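Local coordinates for protein translation initiation factor 4E (Ascaris suum, PDB 3M94) that binds the methylated guanosine cap at the 5' end of mRNA, including the trimethylguanosine form, and so probably recruits capped messages for translation initiation, at residues 59-64 with 112-116. Sequence-based numbering, arbitrary orientation.
Sequences LFKEGI and GEYIC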
loop_
_atom_site.group_PDB
_atom_site.type_symbol
_atom_site.label_atom_id
_atom_site.label_comp_id
_atom_site.label_asym_id
_atom_site.label_seq_id
_atom_site.Cartn_x
_atom_site.Cartn_y
_atom_site.Cartn_z
ATOM N N LEU A 59 1.885 1.362 5.248
ATOM C CA LEU A 59 3.225 0.818 5.363
ATOM C C LEU A 59 4.137 1.607 4.444
ATOM O O LEU A 59 4.066 1.445 3.217
ATOM C CB LEU A 59 3.301 -0.676 5.027
ATOM C CG LEU A 59 4.650 -1.253 5.531
ATOM C CD1 LEU A 59 4.585 -1.612 7.038
ATOM C CD2 LEU A 59 5.107 -2.450 4.717
ATOM N N PHE A 60 4.975 2.465 5.037
ATOM C CA PHE A 60 5.829 3.354 4.259
ATOM C C PHE A 60 7.289 3.192 4.634
ATOM O O PHE A 60 7.615 2.813 5.781
ATOM C CB PHE A 60 5.400 4.817 4.422
ATOM C CG PHE A 60 4.235 5.216 3.512
ATOM C CD1 PHE A 60 2.986 4.595 3.640
ATOM C CD2 PHE A 60 4.405 6.174 2.516
ATOM C CE1 PHE A 60 1.938 4.917 2.802
ATOM C CE2 PHE A 60 3.346 6.520 1.683
ATOM C CZ PHE A 60 2.116 5.882 1.821
ATOM N N LYS A 61 8.162 3.492 3.668
ATOM C CA LYS A 61 9.594 3.491 3.923
ATOM C C LYS A 61 9.865 4.428 5.079
ATOM O O LYS A 61 9.289 5.521 5.125
ATOM C CB LYS A 61 10.375 3.933 2.668
ATOM C CG LYS A 61 10.452 2.865 1.586
ATOM C CD LYS A 61 11.036 3.436 0.290
ATOM C CE LYS A 61 11.373 2.343 -0.698
ATOM N NZ LYS A 61 11.559 2.911 -2.084
ATOM N N GLU A 62 10.710 4.006 6.021
ATOM C CA GLU A 62 11.045 4.858 7.161
ATOM C C GLU A 62 11.493 6.237 6.681
ATOM O O GLU A 62 12.323 6.339 5.775
ATOM C CB GLU A 62 12.143 4.255 8.040
ATOM C CG GLU A 62 12.351 5.031 9.364
ATOM C CD GLU A 62 13.429 4.433 10.246
ATOM O OE1 GLU A 62 14.358 3.773 9.721
ATOM O OE2 GLU A 62 13.359 4.626 11.483
ATOM N N GLY A 63 10.941 7.284 7.289
ATOM C CA GLY A 63 11.325 8.643 6.951
ATOM C C GLY A 63 10.425 9.255 5.895
ATOM O O GLY A 63 10.624 10.403 5.521
ATOM N N ILE A 64 9.459 8.483 5.390
ATOM C CA ILE A 64 8.399 9.033 4.557
ATOM C C ILE A 64 7.122 9.022 5.375
ATOM O O ILE A 64 6.625 7.957 5.747
ATOM C CB ILE A 64 8.164 8.251 3.241
ATOM C CG1 ILE A 64 9.427 8.208 2.376
ATOM C CG2 ILE A 64 6.994 8.869 2.442
ATOM C CD1 ILE A 64 9.302 7.261 1.180
ATOM N N GLY A 112 11.869 -0.177 -7.548
ATOM C CA GLY A 112 11.647 -0.109 -6.108
ATOM C C GLY A 112 11.954 1.238 -5.484
ATOM O O GLY A 112 11.334 1.608 -4.494
ATOM N N GLU A 113 12.917 1.965 -6.054
ATOM C CA GLU A 113 13.208 3.340 -5.618
ATOM C C GLU A 113 12.007 4.301 -5.778
ATOM O O GLU A 113 11.952 5.336 -5.120
ATOM C CB GLU A 113 14.454 3.903 -6.323
ATOM C CG GLU A 113 14.407 3.893 -7.861
ATOM C CD GLU A 113 15.065 2.656 -8.480
ATOM O OE1 GLU A 113 14.810 1.506 -8.007
ATOM O OE2 GLU A 113 15.851 2.848 -9.441
ATOM N N TYR A 114 11.056 3.956 -6.642
ATOM C CA TYR A 114 9.897 4.821 -6.868
ATOM C C TYR A 114 8.717 4.551 -5.929
ATOM O O TYR A 114 7.791 5.345 -5.848
ATOM C CB TYR A 114 9.455 4.749 -8.328
ATOM C CG TYR A 114 10.462 5.383 -9.240
ATOM C CD1 TYR A 114 10.453 6.758 -9.454
ATOM C CD2 TYR A 114 11.448 4.612 -9.864
ATOM C CE1 TYR A 114 11.390 7.357 -10.293
ATOM C CE2 TYR A 114 12.388 5.196 -10.696
ATOM C CZ TYR A 114 12.350 6.567 -10.905
ATOM O OH TYR A 114 13.271 7.154 -11.712
ATOM N N ILE A 115 8.757 3.436 -5.214
ATOM C CA ILE A 115 7.693 3.091 -4.282
ATOM C C ILE A 115 7.845 3.814 -2.936
ATOM O O ILE A 115 8.896 3.742 -2.301
ATOM C CB ILE A 115 7.632 1.557 -4.106
ATOM C CG1 ILE A 115 7.048 0.943 -5.384
ATOM C CG2 ILE A 115 6.791 1.154 -2.870
ATOM C CD1 ILE A 115 7.372 -0.462 -5.543
ATOM N N CYS A 116 6.794 4.505 -2.502
ATOM C CA CYS A 116 6.809 5.167 -1.209
ATOM C C CYS A 116 6.196 4.293 -0.128
ATOM O O CYS A 116 6.766 4.151 0.953
ATOM C CB CYS A 116 6.064 6.492 -1.275
ATOM S SG CYS A 116 6.757 7.550 -2.510
#
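In the curved antiparallel sheet of the eIF4E fold, Lys61 at the end of strand 56-61 meets Cys116 at the start of the neighbouring strand 115-121. Lys61 N donates to Cys116 O over 3.1 Å (170° at the hydrogen). The Lys61 side chain then runs out extended beyond CG, which carries its ammonium to the point where the 3-10 segment, ending at Tyr114, passes into strand 115-121. NZ bonds to Ile115 O on the strand at 2.8 Å, in that carbonyl's plane, and to Gly112 O in the 3-10 segment at 2.7 Å, tilted 22° from the plane of this second carbonyl. Gly112 O also accepts Ile115 N, the two donors reaching it from opposite faces. On the buried flank, CD2 of the Phe60 ring lies 3.5 Å from Cys116 O, in an oblique approach, while CE2 touches Cys116 CB at 4.0 Å; the same ring meets Trp132 edge-to-face. Ile64 closes the type II turn that begins at Lys61, its N bonded to Lys61 O, with Gly63 taking the positive phi, and sets CD1 4.1 Å from Cys116 CB. Three backbone carbonyls thus receive the backbone and ammonium donors of one lysine, tying the 3-10 turn to the adjoining strand. With no carboxylate in contact across the segments, the positive charge is met here by carbonyl dipoles, which would be expected to stabilise the protonated amine.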